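Side-chain contacts in endoglucanase family 5 (PDB 6PZ7), which probably cleaves internal beta-1,4 linkages of cellulose and related plant cell-wall polysaccharides, acting as a broad-specificity endoglucanase of glycoside hydrolase family 5: residues H101-T104 / S105-I108; Q250-A253 / I254-F258. One frame throughout, in Å; residues are numbered along the deposited sequence.

Contact 1: H101-T104 / S105-I108; sequences HHDT and SWII
The indole of Trp106 meets Asp103 both over a face and through its ring nitrogen. On the face sit the main-chain O of Asp103, 3.6 Å above the plane and shifted toward the rim, and CG1 of Ile107. Trp106 NE1 donates to Asp103 OD1 over 2.9 Å. The bond is bent in several ways: the acceptor is tilted 18° from the indole plane, and the donor comes from above the carboxylate plane, 39° out of it. The two side chains run alongside each other in the same direction, and CG of Trp106 sits between the backbone N and the carbonyl carbon (chi1 60°), which folds the indole back over the turn and brings NE1 to the carboxylate. Further back, His101 directs its CD2 edge over the centre of the His102 ring, at 3.4 Å above the plane.

Asp103 works through its backbone too. Its O takes two N-H groups, Ile107 N at 3.0 Å in the carbonyl plane and Trp106 N at 3.3 Å from above it, closing the turn with three- and four-residue spacing. A water joins His102 O to Ser105 N, and His102 centres an inverse gamma turn closed by Asp103 N and His101 O. Aliphatic Ile107 suits the inner side, its CD1 lying 3.8 Å from Asp103 CB and its chain reaching Leu121 of helix 111-132.

The other carboxylate oxygen, OD2, receives His101 N and Trp62 N, while OD1 has a further weak bond from Ser63 N. A short acid is well suited here: four N-H groups converge on one buried carboxylate, probably favouring its ionised form, and they fix its rotation while tying the loop after strand 95-99 to the neighbouring one.

Contact 2: Q250-A253 / I254-F258; sequences QLNA and IYNKF
Asn252 turns CG to the far side from its own N (chi1 -154°), so its amide stands outward from the helix, and Asn256, one turn on, keeps CG beside its N (chi1 -80°) and leans back toward it. The amides therefore approach through their nitrogens, ND2 of Asn252 lying 3.3 Å from ND2 of Asn256, with planes 63° apart. Two N-H donors facing each other cannot bond, so this is simple proximity. Asn256 finds its polar partner in Lys260, whose NZ is hydrogen-bonded to OD1. Tyr255 comes up to the oxygen of the same amide, its ring nearly parallel to it but the approach oblique and loose, with Asn252 OD1 3.9 Å from Tyr255 CD2.

Beneath these side chains the main chain supplies the regular grip. Tyr255 N bonds Leu251 O at 2.9 Å, Asn256 N bonds Asn252 O at 2.8 Å, and Lys257 N bonds Ala253 O at 3.0 Å; the link from Ile254 N to Gln250 O is weak. The helix widens into a pi-type turn at 255-258.

On the inward face Leu251, Ile254 and Phe258 are buried, and between them they touch strands 216-221 and 265-270; branched Ile254 also lays CG1 3.6 Å from Gln250 O. Lys257 lays CG over the centre of the Phe258 ring, 3.8 Å above the plane; the bend at chi2 then turns the chain on toward Asn205, which NZ hydrogen-bonds. Small Ala253 fits the outer surface of the helix.

This is an amphipathic barrel helix: hydrocarbon groups seal it against the strands, while the asparagines, the tyrosine and the lysine form its more polar flank, where the cohesion comes from backbone bonds and outside partners, and the meeting of Asn252 with Asn256 adds little attraction of its own.

In the fold
Both contacts belong to one (beta/alpha)8 barrel, but to different layers of it. Contact 1 occupies the loop after strand 95-99, at the strands' C-terminal end, the end at which glycoside hydrolases of family 5 have their substrate cleft; its His101 touches Asn145, in the loop after the next strand, consistent with a place beside the active site. Contact 2 lies on helix 241-259, in the outer ring, within the crossover from strand 216-221 to strand 265-270. Their centres are 28 Å apart and their nearest atoms about 17 Å, so neither touches the other: one shapes a loop, the other packs a helix against the barrel wall.

Contact 1: H101-T104 / S105-I108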
loop_
_atom_site.group_PDB
_atom_site.type_symbol
_atom_site.label_atom_id
_atom_site.label_comp_id
_atom_site.label_asym_id
_atom_site.label_seq_id
_atom_site.Cartn_x
_atom_site.Cartn_y
_atom_site.Cartn_z
ATOM N N HIS A 101 3.946 3.628 -7.375
ATOM C CA HIS A 101 3.830 4.493 -6.193
ATOM C C HIS A 101 3.681 5.924 -6.647
ATOM O O HIS A 101 2.601 6.295 -7.162
ATOM C CB HIS A 101 4.858 4.198 -5.105
ATOM C CG HIS A 101 4.382 4.580 -3.753
ATOM N ND1 HIS A 101 3.554 3.769 -3.016
ATOM C CD2 HIS A 101 4.608 5.696 -3.015
ATOM C CE1 HIS A 101 3.297 4.388 -1.872
ATOM N NE2 HIS A 101 3.954 5.537 -1.837
ATOM N N HIS A 102 4.688 6.771 -6.463
ATOM C CA HIS A 102 4.612 8.209 -6.817
ATOM C C HIS A 102 4.824 8.389 -8.317
ATOM O O HIS A 102 5.855 8.879 -8.785
ATOM C CB HIS A 102 5.646 9.025 -6.058
ATOM C CG HIS A 102 5.474 9.044 -4.578
ATOM N ND1 HIS A 102 4.275 9.278 -3.954
ATOM C CD2 HIS A 102 6.363 8.836 -3.577
ATOM C CE1 HIS A 102 4.429 9.207 -2.635
ATOM N NE2 HIS A 102 5.700 8.968 -2.384
ATOM N N ASP A 103 3.796 7.969 -9.055
ATOM C CA ASP A 103 3.753 7.879 -10.515
ATOM C C ASP A 103 2.607 8.706 -11.089
ATOM O O ASP A 103 2.201 8.508 -12.238
ATOM C CB ASP A 103 3.782 6.399 -10.922
ATOM C CG ASP A 103 5.195 5.808 -10.788
ATOM O OD1 ASP A 103 6.084 6.357 -11.447
ATOM O OD2 ASP A 103 5.385 4.824 -10.034
ATOM N N THR A 104 2.089 9.654 -10.282
ATOM C CA THR A 104 1.005 10.528 -10.749
ATOM C C THR A 104 1.437 11.448 -11.873
ATOM O O THR A 104 0.550 11.995 -12.567
ATOM C CB THR A 104 0.437 11.396 -9.621
ATOM O OG1 THR A 104 1.457 12.245 -9.123
ATOM C CG2 THR A 104 -0.114 10.552 -8.467
ATOM N N SER A 105 2.725 11.641 -12.102
ATOM C CA SER A 105 3.150 12.525 -13.180
ATOM C C SER A 105 2.741 11.982 -14.531
ATOM O O SER A 105 2.553 12.778 -15.470
ATOM C CB SER A 105 4.666 12.725 -13.137
ATOM O OG SER A 105 5.355 11.509 -13.300
ATOM N N TRP A 106 2.620 10.644 -14.692
ATOM C CA TRP A 106 2.299 10.023 -15.962
ATOM C C TRP A 106 1.040 9.170 -15.891
ATOM O O TRP A 106 0.513 8.792 -16.935
ATOM C CB TRP A 106 3.501 9.227 -16.524
ATOM C CG TRP A 106 3.977 8.123 -15.639
ATOM C CD1 TRP A 106 4.904 8.222 -14.634
ATOM C CD2 TRP A 106 3.584 6.768 -15.699
ATOM N NE1 TRP A 106 5.103 6.988 -14.058
ATOM C CE2 TRP A 106 4.292 6.078 -14.686
ATOM C CE3 TRP A 106 2.677 6.058 -16.488
ATOM C CZ2 TRP A 106 4.133 4.722 -14.463
ATOM C CZ3 TRP A 106 2.536 4.700 -16.265
ATOM C CH2 TRP A 106 3.241 4.051 -15.274
ATOM N N ILE A 107 0.505 8.889 -14.705
ATOM C CA ILE A 107 -0.778 8.212 -14.523
ATOM C C ILE A 107 -1.768 9.303 -14.131
ATOM O O ILE A 107 -1.742 9.756 -12.990
ATOM C CB ILE A 107 -0.711 7.119 -13.454
ATOM C CG1 ILE A 107 0.386 6.101 -13.766
ATOM C CG2 ILE A 107 -2.056 6.458 -13.310
ATOM C CD1 ILE A 107 0.695 5.138 -12.646
ATOM N N ILE A 108 -2.621 9.736 -15.055
ATOM C CA ILE A 108 -3.449 10.934 -14.877
ATOM C C ILE A 108 -4.906 10.595 -15.150
ATOM O O ILE A 108 -5.286 10.453 -16.304
ATOM C CB ILE A 108 -2.966 12.111 -15.731
ATOM C CG1 ILE A 108 -1.463 12.352 -15.547
ATOM C CG2 ILE A 108 -3.780 13.352 -15.361
ATOM C CD1 ILE A 108 -0.872 13.302 -16.620
HETATM O O HOH W 1 5.297 10.981 -10.599
#

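Contact 2: Q250-A253 / I254-F258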
loop_
_atom_site.group_PDB
_atom_site.type_symbol
_atom_site.label_atom_id
_atom_site.label_comp_id
_atom_site.label_asym_id
_atom_site.label_seq_id
_atom_site.Cartn_x
_atom_site.Cartn_y
_atom_site.Cartn_z
ATOM N N GLN A 250 -15.699 3.420 11.018
ATOM C CA GLN A 250 -14.993 3.478 9.744
ATOM C C GLN A 250 -14.673 2.079 9.237
ATOM O O GLN A 250 -14.863 1.778 8.047
ATOM C CB GLN A 250 -13.721 4.305 9.917
ATOM C CG GLN A 250 -13.954 5.794 10.142
ATOM C CD GLN A 250 -12.727 6.484 10.631
ATOM O OE1 GLN A 250 -12.002 5.972 11.486
ATOM N NE2 GLN A 250 -12.468 7.656 10.099
ATOM N N LEU A 251 -14.215 1.196 10.115
ATOM C CA LEU A 251 -13.916 -0.173 9.713
ATOM C C LEU A 251 -15.180 -0.921 9.332
ATOM O O LEU A 251 -15.180 -1.700 8.376
ATOM C CB LEU A 251 -13.114 -0.887 10.805
ATOM C CG LEU A 251 -11.711 -0.342 11.060
ATOM C CD1 LEU A 251 -11.165 -0.919 12.348
ATOM C CD2 LEU A 251 -10.798 -0.688 9.901
ATOM N N ASN A 252 -16.284 -0.658 10.035
ATOM C CA ASN A 252 -17.536 -1.320 9.700
ATOM C C ASN A 252 -18.054 -0.885 8.335
ATOM O O ASN A 252 -18.673 -1.692 7.625
ATOM C CB ASN A 252 -18.557 -1.059 10.805
ATOM C CG ASN A 252 -19.592 -2.135 10.869
ATOM O OD1 ASN A 252 -19.286 -3.313 10.686
ATOM N ND2 ASN A 252 -20.838 -1.737 11.112
ATOM N N ALA A 253 -17.841 0.371 7.947
ATOM C CA ALA A 253 -18.237 0.795 6.609
ATOM C C ALA A 253 -17.498 -0.000 5.538
ATOM O O ALA A 253 -18.091 -0.380 4.518
ATOM C CB ALA A 253 -18.023 2.284 6.415
ATOM N N ILE A 254 -16.201 -0.240 5.728
ATOM C CA ILE A 254 -15.408 -1.034 4.792
ATOM C C ILE A 254 -15.891 -2.474 4.783
ATOM O O ILE A 254 -16.072 -3.076 3.717
ATOM C CB ILE A 254 -13.923 -0.943 5.164
ATOM C CG1 ILE A 254 -13.408 0.494 5.064
ATOM C CG2 ILE A 254 -13.117 -1.883 4.302
ATOM C CD1 ILE A 254 -12.030 0.722 5.723
ATOM N N TYR A 255 -16.116 -3.040 5.965
ATOM C CA TYR A 255 -16.629 -4.400 6.068
ATOM C C TYR A 255 -17.973 -4.534 5.348
ATOM O O TYR A 255 -18.191 -5.480 4.575
ATOM C CB TYR A 255 -16.787 -4.782 7.548
ATOM C CG TYR A 255 -17.523 -6.092 7.733
ATOM C CD1 TYR A 255 -16.870 -7.299 7.551
ATOM C CD2 TYR A 255 -18.868 -6.115 8.055
ATOM C CE1 TYR A 255 -17.532 -8.504 7.668
ATOM C CE2 TYR A 255 -19.547 -7.316 8.200
ATOM C CZ TYR A 255 -18.861 -8.510 8.005
ATOM O OH TYR A 255 -19.556 -9.705 8.132
ATOM N N ASN A 256 -18.884 -3.600 5.594
ATOM C CA ASN A 256 -20.213 -3.712 4.997
ATOM C C ASN A 256 -20.200 -3.514 3.497
ATOM O O ASN A 256 -21.003 -4.134 2.780
ATOM C CB ASN A 256 -21.167 -2.739 5.681
ATOM C CG ASN A 256 -21.672 -3.271 7.013
ATOM O OD1 ASN A 256 -21.900 -4.464 7.161
ATOM N ND2 ASN A 256 -21.817 -2.380 7.980
ATOM N N LYS A 257 -19.328 -2.671 2.986
ATOM C CA LYS A 257 -19.298 -2.438 1.554
ATOM C C LYS A 257 -18.660 -3.584 0.787
ATOM O O LYS A 257 -19.164 -3.993 -0.273
ATOM C CB LYS A 257 -18.584 -1.122 1.260
ATOM C CG LYS A 257 -18.420 -0.853 -0.202
ATOM C CD LYS A 257 -19.775 -0.651 -0.849
ATOM C CE LYS A 257 -19.652 -0.442 -2.330
ATOM N NZ LYS A 257 -20.993 -0.199 -2.918
ATOM N N PHE A 258 -17.528 -4.089 1.274
ATOM C CA PHE A 258 -16.696 -5.047 0.540
ATOM C C PHE A 258 -16.670 -6.422 1.197
ATOM O O PHE A 258 -17.128 -7.411 0.592
ATOM C CB PHE A 258 -15.267 -4.486 0.373
ATOM C CG PHE A 258 -15.188 -3.277 -0.533
ATOM C CD1 PHE A 258 -15.573 -3.356 -1.866
ATOM C CD2 PHE A 258 -14.656 -2.101 -0.070
ATOM C CE1 PHE A 258 -15.494 -2.248 -2.693
ATOM C CE2 PHE A 258 -14.562 -0.993 -0.911
ATOM C CZ PHE A 258 -14.972 -1.084 -2.214
#